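Local coordinates for protein chromatin structure-remodeling complex subunit RSC2 (Saccharomyces cerevisiae, PDB 4BB7) that serves as a subunit of the ATP-dependent RSC complex, which remodels and repositions nucleosomes, and carries a BAH domain that binds histone H3, at residues R51-K54 and Q60-N63; W66-E71 and F130-S135; L80-E85 and I107-Y112. All blocks are in the same frame, centred on the assembly; numbering follows the deposited sequence.

Interaction 1 of 3, residues R51-K54 and Q60-N63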
loop_
_atom_site.group_PDB
_atom_site.type_symbol
_atom_site.label_atom_id
_atom_site.label_comp_id
_atom_site.label_asym_id
_atom_site.label_seq_id
_atom_site.Cartn_x
_atom_site.Cartn_y
_atom_site.Cartn_z
ATOM N N ARG A 51 7.515 3.918 -8.882
ATOM C CA ARG A 51 8.387 4.291 -7.771
ATOM C C ARG A 51 8.959 3.077 -7.041
ATOM O O ARG A 51 8.400 1.984 -7.099
ATOM C CB ARG A 51 7.664 5.224 -6.789
ATOM C CG ARG A 51 6.813 4.512 -5.761
ATOM C CD ARG A 51 6.182 5.493 -4.784
ATOM N NE ARG A 51 5.498 4.805 -3.691
ATOM C CZ ARG A 51 4.219 4.442 -3.717
ATOM N NH1 ARG A 51 3.476 4.706 -4.788
ATOM N NH2 ARG A 51 3.682 3.814 -2.676
ATOM N N LEU A 52 10.082 3.291 -6.361
ATOM C CA LEU A 52 10.770 2.239 -5.625
ATOM C C LEU A 52 11.160 2.757 -4.246
ATOM O O LEU A 52 11.405 3.951 -4.073
ATOM C CB LEU A 52 12.034 1.809 -6.373
ATOM C CG LEU A 52 11.917 1.334 -7.822
ATOM C CD1 LEU A 52 13.211 1.618 -8.580
ATOM C CD2 LEU A 52 11.559 -0.144 -7.894
ATOM N N TRP A 53 11.229 1.861 -3.266
ATOM C CA TRP A 53 11.612 2.251 -1.916
ATOM C C TRP A 53 11.912 1.043 -1.042
ATOM O O TRP A 53 11.557 -0.084 -1.378
ATOM C CB TRP A 53 10.509 3.086 -1.269
ATOM C CG TRP A 53 9.308 2.285 -0.879
ATOM C CD1 TRP A 53 9.061 1.716 0.337
ATOM C CD2 TRP A 53 8.185 1.961 -1.709
ATOM N NE1 TRP A 53 7.854 1.059 0.318
ATOM C CE2 TRP A 53 7.296 1.193 -0.927
ATOM C CE3 TRP A 53 7.845 2.245 -3.033
ATOM C CZ2 TRP A 53 6.090 0.708 -1.427
ATOM C CZ3 TRP A 53 6.648 1.762 -3.528
ATOM C CH2 TRP A 53 5.785 1.001 -2.727
ATOM N N LYS A 54 12.566 1.291 0.087
ATOM C CA LYS A 54 12.906 0.235 1.031
ATOM C C LYS A 54 12.141 0.422 2.336
ATOM O O LYS A 54 12.033 1.535 2.851
ATOM C CB LYS A 54 14.412 0.228 1.300
ATOM C CG LYS A 54 14.862 -0.825 2.295
ATOM C CD LYS A 54 16.353 -0.714 2.574
ATOM C CE LYS A 54 16.707 0.648 3.153
ATOM N NZ LYS A 54 18.168 0.785 3.418
ATOM N N GLN A 60 12.843 -4.516 -0.444
ATOM C CA GLN A 60 12.691 -3.468 -1.445
ATOM C C GLN A 60 11.382 -3.607 -2.215
ATOM O O GLN A 60 11.036 -4.688 -2.691
ATOM C CB GLN A 60 13.887 -3.467 -2.390
ATOM C CG GLN A 60 15.204 -3.271 -1.663
ATOM C CD GLN A 60 16.390 -3.567 -2.541
ATOM O OE1 GLN A 60 16.265 -4.243 -3.562
ATOM N NE2 GLN A 60 17.554 -3.060 -2.154
ATOM N N TRP A 61 10.662 -2.498 -2.329
ATOM C CA TRP A 61 9.341 -2.485 -2.940
ATOM C C TRP A 61 9.282 -1.593 -4.177
ATOM O O TRP A 61 10.187 -0.799 -4.440
ATOM C CB TRP A 61 8.305 -1.994 -1.929
ATOM C CG TRP A 61 7.930 -2.993 -0.884
ATOM C CD1 TRP A 61 8.665 -3.354 0.209
ATOM C CD2 TRP A 61 6.711 -3.744 -0.815
ATOM N NE1 TRP A 61 7.983 -4.290 0.950
ATOM C CE2 TRP A 61 6.779 -4.545 0.345
ATOM C CE3 TRP A 61 5.569 -3.815 -1.620
ATOM C CZ2 TRP A 61 5.751 -5.411 0.716
ATOM C CZ3 TRP A 61 4.553 -4.676 -1.253
ATOM C CH2 TRP A 61 4.650 -5.465 -0.095
ATOM N N LEU A 62 8.195 -1.727 -4.925
ATOM C CA LEU A 62 7.957 -0.898 -6.095
ATOM C C LEU A 62 6.463 -0.684 -6.290
ATOM O O LEU A 62 5.641 -1.460 -5.799
ATOM C CB LEU A 62 8.573 -1.539 -7.340
ATOM C CG LEU A 62 8.106 -2.942 -7.736
ATOM C CD1 LEU A 62 6.765 -2.884 -8.461
ATOM C CD2 LEU A 62 9.152 -3.620 -8.610
ATOM N N ASN A 63 6.116 0.378 -7.004
ATOM C CA ASN A 63 4.733 0.616 -7.372
ATOM C C ASN A 63 4.568 0.634 -8.887
ATOM O O ASN A 63 5.082 1.523 -9.574
ATOM C CB ASN A 63 4.229 1.920 -6.758
ATOM C CG ASN A 63 2.778 2.191 -7.090
ATOM O OD1 ASN A 63 2.466 2.723 -8.153
ATOM N ND2 ASN A 63 1.882 1.818 -6.182
#

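Interaction 2 of 3, residues W66-E71 and F130-S135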
loop_
_atom_site.group_PDB
_atom_site.type_symbol
_atom_site.label_atom_id
_atom_site.label_comp_id
_atom_site.label_asym_id
_atom_site.label_seq_id
_atom_site.Cartn_x
_atom_site.Cartn_y
_atom_site.Cartn_z
ATOM N N TRP A 66 -0.591 -1.457 -13.563
ATOM C CA TRP A 66 -0.916 -2.678 -14.289
ATOM C C TRP A 66 -1.481 -2.408 -15.675
ATOM O O TRP A 66 -2.168 -1.412 -15.898
ATOM C CB TRP A 66 -1.904 -3.534 -13.491
ATOM C CG TRP A 66 -1.290 -4.234 -12.316
ATOM C CD1 TRP A 66 0.029 -4.253 -11.970
ATOM C CD2 TRP A 66 -1.975 -5.015 -11.330
ATOM N NE1 TRP A 66 0.209 -5.000 -10.829
ATOM C CE2 TRP A 66 -1.005 -5.480 -10.417
ATOM C CE3 TRP A 66 -3.314 -5.369 -11.132
ATOM C CZ2 TRP A 66 -1.330 -6.279 -9.323
ATOM C CZ3 TRP A 66 -3.634 -6.165 -10.046
ATOM C CH2 TRP A 66 -2.646 -6.611 -9.155
ATOM N N TYR A 67 -1.173 -3.307 -16.603
ATOM C CA TYR A 67 -1.761 -3.296 -17.934
ATOM C C TYR A 67 -2.311 -4.686 -18.227
ATOM O O TYR A 67 -1.570 -5.667 -18.208
ATOM C CB TYR A 67 -0.718 -2.910 -18.985
ATOM C CG TYR A 67 -0.332 -1.449 -18.970
ATOM C CD1 TYR A 67 0.279 -0.881 -17.857
ATOM C CD2 TYR A 67 -0.559 -0.640 -20.076
ATOM C CE1 TYR A 67 0.640 0.454 -17.839
ATOM C CE2 TYR A 67 -0.197 0.696 -20.070
ATOM C CZ TYR A 67 0.400 1.236 -18.948
ATOM O OH TYR A 67 0.757 2.561 -18.941
ATOM N N TYR A 68 -3.610 -4.769 -18.484
ATOM C CA TYR A 68 -4.263 -6.056 -18.699
ATOM C C TYR A 68 -4.020 -6.607 -20.099
ATOM O O TYR A 68 -3.753 -5.858 -21.039
ATOM C CB TYR A 68 -5.770 -5.944 -18.454
ATOM C CG TYR A 68 -6.161 -5.788 -17.003
ATOM C CD1 TYR A 68 -5.222 -5.933 -15.988
ATOM C CD2 TYR A 68 -7.474 -5.511 -16.645
ATOM C CE1 TYR A 68 -5.580 -5.797 -14.657
ATOM C CE2 TYR A 68 -7.841 -5.373 -15.318
ATOM C CZ TYR A 68 -6.891 -5.515 -14.328
ATOM O OH TYR A 68 -7.253 -5.377 -13.006
ATOM N N ARG A 69 -4.106 -7.926 -20.227
ATOM C CA ARG A 69 -4.146 -8.562 -21.533
ATOM C C ARG A 69 -5.619 -8.775 -21.861
ATOM O O ARG A 69 -6.459 -8.746 -20.963
ATOM C CB ARG A 69 -3.412 -9.901 -21.511
ATOM C CG ARG A 69 -2.005 -9.850 -20.943
ATOM C CD ARG A 69 -1.406 -11.246 -20.915
ATOM N NE ARG A 69 -0.121 -11.303 -20.224
ATOM C CZ ARG A 69 1.054 -11.397 -20.836
ATOM N NH1 ARG A 69 1.115 -11.438 -22.160
ATOM N NH2 ARG A 69 2.170 -11.451 -20.125
ATOM N N PRO A 70 -5.938 -8.988 -23.148
ATOM C CA PRO A 70 -7.333 -9.130 -23.587
ATOM C C PRO A 70 -8.127 -10.136 -22.752
ATOM O O PRO A 70 -9.227 -9.825 -22.288
ATOM C CB PRO A 70 -7.192 -9.635 -25.024
ATOM C CG PRO A 70 -5.874 -9.092 -25.480
ATOM C CD PRO A 70 -4.987 -9.120 -24.269
ATOM N N GLU A 71 -7.574 -11.330 -22.563
ATOM C CA GLU A 71 -8.266 -12.383 -21.825
ATOM C C GLU A 71 -8.613 -11.953 -20.404
ATOM O O GLU A 71 -9.409 -12.603 -19.727
ATOM C CB GLU A 71 -7.422 -13.656 -21.783
ATOM C CG GLU A 71 -6.062 -13.482 -21.118
ATOM C CD GLU A 71 -4.946 -13.176 -22.110
ATOM O OE1 GLU A 71 -5.238 -12.669 -23.216
ATOM O OE2 GLU A 71 -3.770 -13.454 -21.782
ATOM N N PHE A 130 -5.584 1.379 -26.229
ATOM C CA PHE A 130 -6.713 1.704 -25.361
ATOM C C PHE A 130 -6.387 1.611 -23.874
ATOM O O PHE A 130 -5.587 0.778 -23.450
ATOM C CB PHE A 130 -7.889 0.771 -25.662
ATOM C CG PHE A 130 -8.341 0.806 -27.090
ATOM C CD1 PHE A 130 -9.285 1.734 -27.509
ATOM C CD2 PHE A 130 -7.823 -0.086 -28.015
ATOM C CE1 PHE A 130 -9.702 1.770 -28.823
ATOM C CE2 PHE A 130 -8.237 -0.056 -29.330
ATOM C CZ PHE A 130 -9.180 0.875 -29.736
ATOM N N ARG A 131 -7.018 2.473 -23.086
ATOM C CA ARG A 131 -7.048 2.300 -21.641
ATOM C C ARG A 131 -8.368 1.634 -21.265
ATOM O O ARG A 131 -9.357 1.739 -21.996
ATOM C CB ARG A 131 -6.872 3.636 -20.913
ATOM C CG ARG A 131 -7.797 4.748 -21.377
ATOM C CD ARG A 131 -7.573 6.013 -20.551
ATOM N NE ARG A 131 -8.362 7.149 -21.023
ATOM C CZ ARG A 131 -9.576 7.454 -20.579
ATOM N NH1 ARG A 131 -10.155 6.701 -19.650
ATOM N NH2 ARG A 131 -10.217 8.509 -21.066
ATOM N N TYR A 132 -8.376 0.944 -20.129
ATOM C CA TYR A 132 -9.508 0.110 -19.742
ATOM C C TYR A 132 -10.209 0.611 -18.479
ATOM O O TYR A 132 -9.603 0.704 -17.410
ATOM C CB TYR A 132 -9.032 -1.333 -19.555
ATOM C CG TYR A 132 -10.088 -2.314 -19.096
ATOM C CD1 TYR A 132 -11.174 -2.624 -19.902
ATOM C CD2 TYR A 132 -9.979 -2.958 -17.867
ATOM C CE1 TYR A 132 -12.135 -3.533 -19.491
ATOM C CE2 TYR A 132 -10.931 -3.868 -17.447
ATOM C CZ TYR A 132 -12.010 -4.151 -18.264
ATOM O OH TYR A 132 -12.962 -5.057 -17.854
ATOM N N ASN A 133 -11.490 0.936 -18.617
ATOM C CA ASN A 133 -12.325 1.320 -17.484
ATOM C C ASN A 133 -12.858 0.078 -16.769
ATOM O O ASN A 133 -13.715 -0.629 -17.297
ATOM C CB ASN A 133 -13.487 2.192 -17.974
ATOM C CG ASN A 133 -14.427 2.621 -16.852
ATOM O OD1 ASN A 133 -14.471 2.010 -15.783
ATOM N ND2 ASN A 133 -15.196 3.672 -17.104
ATOM N N GLU A 134 -12.350 -0.186 -15.571
ATOM C CA GLU A 134 -12.741 -1.377 -14.816
ATOM C C GLU A 134 -14.131 -1.277 -14.193
ATOM O O GLU A 134 -14.721 -2.279 -13.800
ATOM C CB GLU A 134 -11.720 -1.667 -13.717
ATOM C CG GLU A 134 -10.432 -2.293 -14.206
ATOM C CD GLU A 134 -9.423 -2.457 -13.093
ATOM O OE1 GLU A 134 -8.978 -1.429 -12.542
ATOM O OE2 GLU A 134 -9.087 -3.613 -12.759
ATOM N N SER A 135 -14.649 -0.063 -14.090
ATOM C CA SER A 135 -15.950 0.145 -13.475
ATOM C C SER A 135 -17.087 -0.069 -14.474
ATOM O O SER A 135 -18.045 -0.786 -14.193
ATOM C CB SER A 135 -16.023 1.544 -12.866
ATOM O OG SER A 135 -14.989 1.728 -11.912
#

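Interaction 3 of 3, residues L80-E85 and I107-Y112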
loop_
_atom_site.group_PDB
_atom_site.type_symbol
_atom_site.label_atom_id
_atom_site.label_comp_id
_atom_site.label_asym_id
_atom_site.label_seq_id
_atom_site.Cartn_x
_atom_site.Cartn_y
_atom_site.Cartn_z
ATOM N N LEU A 80 -11.787 -7.009 -31.476
ATOM C CA LEU A 80 -10.528 -7.446 -32.068
ATOM C C LEU A 80 -9.347 -6.863 -31.299
ATOM O O LEU A 80 -9.477 -5.834 -30.633
ATOM C CB LEU A 80 -10.454 -7.024 -33.534
ATOM C CG LEU A 80 -11.500 -7.656 -34.450
ATOM C CD1 LEU A 80 -11.459 -7.032 -35.837
ATOM C CD2 LEU A 80 -11.293 -9.164 -34.514
ATOM N N PHE A 81 -8.198 -7.522 -31.400
ATOM C CA PHE A 81 -7.006 -7.110 -30.667
ATOM C C PHE A 81 -5.761 -7.284 -31.518
ATOM O O PHE A 81 -5.710 -8.157 -32.381
ATOM C CB PHE A 81 -6.846 -7.941 -29.391
ATOM C CG PHE A 81 -8.001 -7.830 -28.440
ATOM C CD1 PHE A 81 -8.067 -6.788 -27.528
ATOM C CD2 PHE A 81 -9.013 -8.774 -28.448
ATOM C CE1 PHE A 81 -9.125 -6.686 -26.648
ATOM C CE2 PHE A 81 -10.075 -8.680 -27.568
ATOM C CZ PHE A 81 -10.132 -7.634 -26.665
ATOM N N TYR A 82 -4.753 -6.457 -31.274
ATOM C CA TYR A 82 -3.469 -6.631 -31.937
ATOM C C TYR A 82 -2.739 -7.805 -31.306
ATOM O O TYR A 82 -3.051 -8.208 -30.183
ATOM C CB TYR A 82 -2.618 -5.365 -31.822
ATOM C CG TYR A 82 -3.295 -4.133 -32.376
ATOM C CD1 TYR A 82 -3.339 -3.896 -33.745
ATOM C CD2 TYR A 82 -3.899 -3.212 -31.532
ATOM C CE1 TYR A 82 -3.961 -2.771 -34.256
ATOM C CE2 TYR A 82 -4.523 -2.084 -32.032
ATOM C CZ TYR A 82 -4.551 -1.870 -33.394
ATOM O OH TYR A 82 -5.176 -0.752 -33.891
ATOM N N LYS A 83 -1.782 -8.368 -32.033
ATOM C CA LYS A 83 -0.903 -9.365 -31.448
ATOM C C LYS A 83 -0.064 -8.679 -30.379
ATOM O O LYS A 83 0.615 -7.689 -30.651
ATOM C CB LYS A 83 -0.006 -10.002 -32.512
ATOM C CG LYS A 83 0.984 -11.010 -31.954
ATOM C CD LYS A 83 1.485 -11.957 -33.030
ATOM C CE LYS A 83 0.348 -12.803 -33.594
ATOM N NZ LYS A 83 0.829 -13.814 -34.584
ATOM N N ASN A 84 -0.136 -9.195 -29.158
ATOM C CA ASN A 84 0.591 -8.616 -28.034
ATOM C C ASN A 84 0.014 -7.293 -27.540
ATOM O O ASN A 84 0.742 -6.458 -27.005
ATOM C CB ASN A 84 2.067 -8.438 -28.386
ATOM C CG ASN A 84 2.769 -9.751 -28.607
ATOM O OD1 ASN A 84 2.572 -10.713 -27.856
ATOM N ND2 ASN A 84 3.598 -9.806 -29.643
ATOM N N GLU A 85 -1.291 -7.106 -27.711
ATOM C CA GLU A 85 -1.938 -5.886 -27.240
ATOM C C GLU A 85 -2.169 -5.917 -25.738
ATOM O O GLU A 85 -2.501 -6.961 -25.177
ATOM C CB GLU A 85 -3.271 -5.643 -27.954
ATOM C CG GLU A 85 -4.012 -4.416 -27.418
ATOM C CD GLU A 85 -5.283 -4.083 -28.187
ATOM O OE1 GLU A 85 -5.520 -4.684 -29.258
ATOM O OE2 GLU A 85 -6.044 -3.212 -27.710
ATOM N N ILE A 107 4.657 -0.136 -26.228
ATOM C CA ILE A 107 4.678 1.001 -27.146
ATOM C C ILE A 107 3.268 1.538 -27.417
ATOM O O ILE A 107 2.288 0.794 -27.378
ATOM C CB ILE A 107 5.375 0.644 -28.483
ATOM C CG1 ILE A 107 5.686 1.909 -29.286
ATOM C CG2 ILE A 107 4.524 -0.309 -29.301
ATOM C CD1 ILE A 107 6.439 1.643 -30.570
ATOM N N HIS A 108 3.179 2.838 -27.681
ATOM C CA HIS A 108 1.902 3.483 -27.962
ATOM C C HIS A 108 1.478 3.257 -29.414
ATOM O O HIS A 108 2.232 3.552 -30.342
ATOM C CB HIS A 108 1.993 4.980 -27.665
ATOM C CG HIS A 108 0.686 5.697 -27.786
ATOM N ND1 HIS A 108 0.570 6.942 -28.367
ATOM C CD2 HIS A 108 -0.563 5.345 -27.400
ATOM C CE1 HIS A 108 -0.693 7.324 -28.334
ATOM N NE2 HIS A 108 -1.402 6.373 -27.752
ATOM N N PHE A 109 0.269 2.739 -29.607
ATOM C CA PHE A 109 -0.197 2.378 -30.945
ATOM C C PHE A 109 0.080 3.437 -32.004
ATOM O O PHE A 109 0.581 3.129 -33.083
ATOM C CB PHE A 109 -1.689 2.046 -30.948
ATOM C CG PHE A 109 -2.243 1.786 -32.321
ATOM C CD1 PHE A 109 -1.843 0.669 -33.045
ATOM C CD2 PHE A 109 -3.158 2.656 -32.893
ATOM C CE1 PHE A 109 -2.349 0.425 -34.313
ATOM C CE2 PHE A 109 -3.669 2.418 -34.162
ATOM C CZ PHE A 109 -3.263 1.302 -34.873
ATOM N N THR A 110 -0.257 4.684 -31.702
ATOM C CA THR A 110 -0.090 5.753 -32.680
ATOM C C THR A 110 1.370 5.873 -33.129
ATOM O O THR A 110 1.648 6.179 -34.287
ATOM C CB THR A 110 -0.594 7.101 -32.136
ATOM O OG1 THR A 110 -1.871 6.918 -31.507
ATOM C CG2 THR A 110 -0.729 8.112 -33.261
ATOM N N ARG A 111 2.294 5.613 -32.207
ATOM C CA ARG A 111 3.725 5.627 -32.508
ATOM C C ARG A 111 4.165 4.391 -33.308
ATOM O O ARG A 111 4.772 4.517 -34.376
ATOM C CB ARG A 111 4.534 5.750 -31.215
ATOM C CG ARG A 111 6.033 5.576 -31.373
ATOM C CD ARG A 111 6.730 5.719 -30.025
ATOM N NE ARG A 111 8.163 5.443 -30.106
ATOM C CZ ARG A 111 8.878 4.898 -29.125
ATOM N NH1 ARG A 111 8.295 4.565 -27.981
ATOM N NH2 ARG A 111 10.175 4.683 -29.293
ATOM N N TYR A 112 3.854 3.203 -32.793
ATOM C CA TYR A 112 4.160 1.956 -33.495
ATOM C C TYR A 112 3.529 1.969 -34.890
ATOM O O TYR A 112 3.914 1.203 -35.777
ATOM C CB TYR A 112 3.644 0.754 -32.697
ATOM C CG TYR A 112 4.295 -0.563 -33.058
ATOM C CD1 TYR A 112 5.503 -0.603 -33.740
ATOM C CD2 TYR A 112 3.693 -1.772 -32.721
ATOM C CE1 TYR A 112 6.100 -1.809 -34.070
ATOM C CE2 TYR A 112 4.283 -2.986 -33.045
ATOM C CZ TYR A 112 5.485 -2.997 -33.720
ATOM O OH TYR A 112 6.075 -4.196 -34.047
#

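Interaction 1 of 3, residues R51-K54 and Q60-N63
The carbonyl oxygen of Trp53 takes the amide of Trp61 in a short, nearly straight bond, N to O 2.7 Å with 175° at the hydrogen, and the CA-H of Gln60 leans on the same oxygen. The return bond, from Trp53 N to Trp61 O, is longer at 3.1 Å, and two residue pairs along the ladder, beyond the non-hydrogen-bonded pair Leu52-Leu62, Asn63 N gives a 2.8 Å bond to Arg51 O. Strands 45-54 and 60-68 thus form an antiparallel hairpin within the BAH domain, a good illustration of how an antiparallel ladder within a larger sheet sorts its side chains. Lys54, Leu52, Leu62 and Gln60 occupy one face; there Leu52 CD2 presses on Leu62 CB at 3.3 Å. Arg51, Trp53, Trp61 and Asn63 share the other. With CG between the backbone N and the carbonyl carbon (chi1 73°), the Trp53 indole swings back across the partner strand, and Trp61 CB sits over one face of its six-membered ring, 3.7 Å from the centroid. The Trp61 indole continues outward from there; the two five-membered rings are near parallel, 15° between planes, but slid apart with hardly any overlap. Beside them the extended Arg51 chain brings its guanidinium over Asn63, NH1 to CB 3.5 Å, with the amide plane turned only slightly from it. Asn63 ND2 donates to Asp94 OD1 on the neighbouring strand 87-96. In the two-chain assembly Arg51 makes a cation-pi contact with Trp53 of the second subunit, and Trp53 receives Arg51 of that subunit in return. The chemistry implies an indole packed by a CH-pi contact within its own hairpin and met by a cation from the other chain, so that one aromatic-rich face serves both hairpin packing and subunit pairing.

Interaction 2 of 3, residues W66-E71 and F130-S135
Tyr68 OH donates a 2.6 Å hydrogen bond to Glu134 OE2, the most intimate point between 66-71 and 130-135. The carboxylate oxygen lies at the edge of the phenol ring, near its plane, while the carboxylate as a whole stands almost upright to the ring, 78° between planes, and the hydroxyl meets OE2 from above the carboxylate plane, 36° out of it. Glu134 reaches this spot with an extended chain (chi2 176°), which carries the charge back toward strand 60-68. Its other oxygen, OE1, accepts from Gln91 NE2 of strand 87-96, so both carboxylate oxygens are gripped, and the two bonds would fix its rotation and probably stabilise its negative charge. Alongside, Tyr68 CD2 touches Tyr132 CD2 at 3.8 Å. The rings meet obliquely, with centroids 6.0 Å apart, touching through CD2 and CE2 of Tyr132 and CD2 of Tyr68. In the BAH fold this places a tyrosine from the end of strand 60-68, in the main sheet, against the small hairpin of strands 130-133 and 138-141, a case of two sheets joined by side chains rather than by a backbone ladder. Tyr132 points its hydroxyl elsewhere, to Val74 N, and on the Tyr68 side Pro200 and Pro201 from a loop add further packing. Only side chains close the gap, the CA atoms of Tyr68 and Tyr132 being 8.2 Å apart. Toward solvent, past the partly exposed Glu134, the contact thins, and the chain passes to exposed Ser135. There the structure is local: Asn133 OD1 accepts from Ser135 N at 2.7 Å, an Asx turn that bends the chain, while Asn133 ND2 reaches Asp136 OD2. Arg131, on the same strand as Tyr132, is exposed and extends its side chain away from Tyr68.

Interaction 3 of 3, residues L80-E85 and I107-Y112
The first turn of helix 109-114, which follows directly on strand 100-108 of the BAH domain, meets a type II beta turn running from Tyr82 to Glu85, and the two are joined through Phe109 and Tyr82. It is a compact example of an aromatic pair bridging elements that share no backbone bonds. Tyr82 lays its hydroxyl over one face of the Phe109 ring, 2.9 Å above the plane and displaced toward the rim, where OH comes within 3.0 Å of Phe109 CZ. The phenol carbon follows, with Tyr82 CZ 3.3 Å from Phe109 CE1. Although the ring planes differ by only 28°, the rings are slid so far apart that little more than the phenol end overlaps Phe109. The polar partner of the hydroxyl is Glu129 OE1, to which it is hydrogen-bonded. Phe109 can offer its face because CG lies opposite the backbone N (chi1 175°), which directs the ring from the helix toward the turn. Just before it, His108 holds the N-cap position: its carbonyl oxygen receives Tyr112 N at 3.0 Å, and its ring stacks on Trp145. Phe168 of strand 166-172 meets both rings of the pair at steep angles, and Lys170 from the same strand makes a cation-pi contact with Tyr82. The buried cluster therefore ties helix 109-114 to the second sheet, in which weakly bonded strand 80-82 pairs with 166-172. The turn that carries Tyr82 is itself closed twice. Glu85 N reaches back to Tyr82 O at 3.2 Å, and the fully extended Glu85 side chain returns to the same residue, where Tyr82 N donates to OE1 at 2.8 Å, nearly in line with the C-O bond of the carboxylate.

From the N terminus, interaction 1 comes first and closes the shortest loop, five residues between strands 45-54 and 60-68, at the end of the main sheet that faces the second subunit. Strand 60-68 then runs on into interaction 2, some 23 Å away between centres, which closes a span of 58 residues by tying that strand to the small hairpin beginning at 130. Interaction 3 is nested within this span: 80-85 and 107-112 bracket 21 residues and link the second sheet to the helix after strand 100-108. Interactions 2 and 3 also touch, Pro70 packing on Phe81 and Glu85, and Phe130 on Glu85, whereas interactions 1 and 3 stay about 17 Å apart at their nearest atoms.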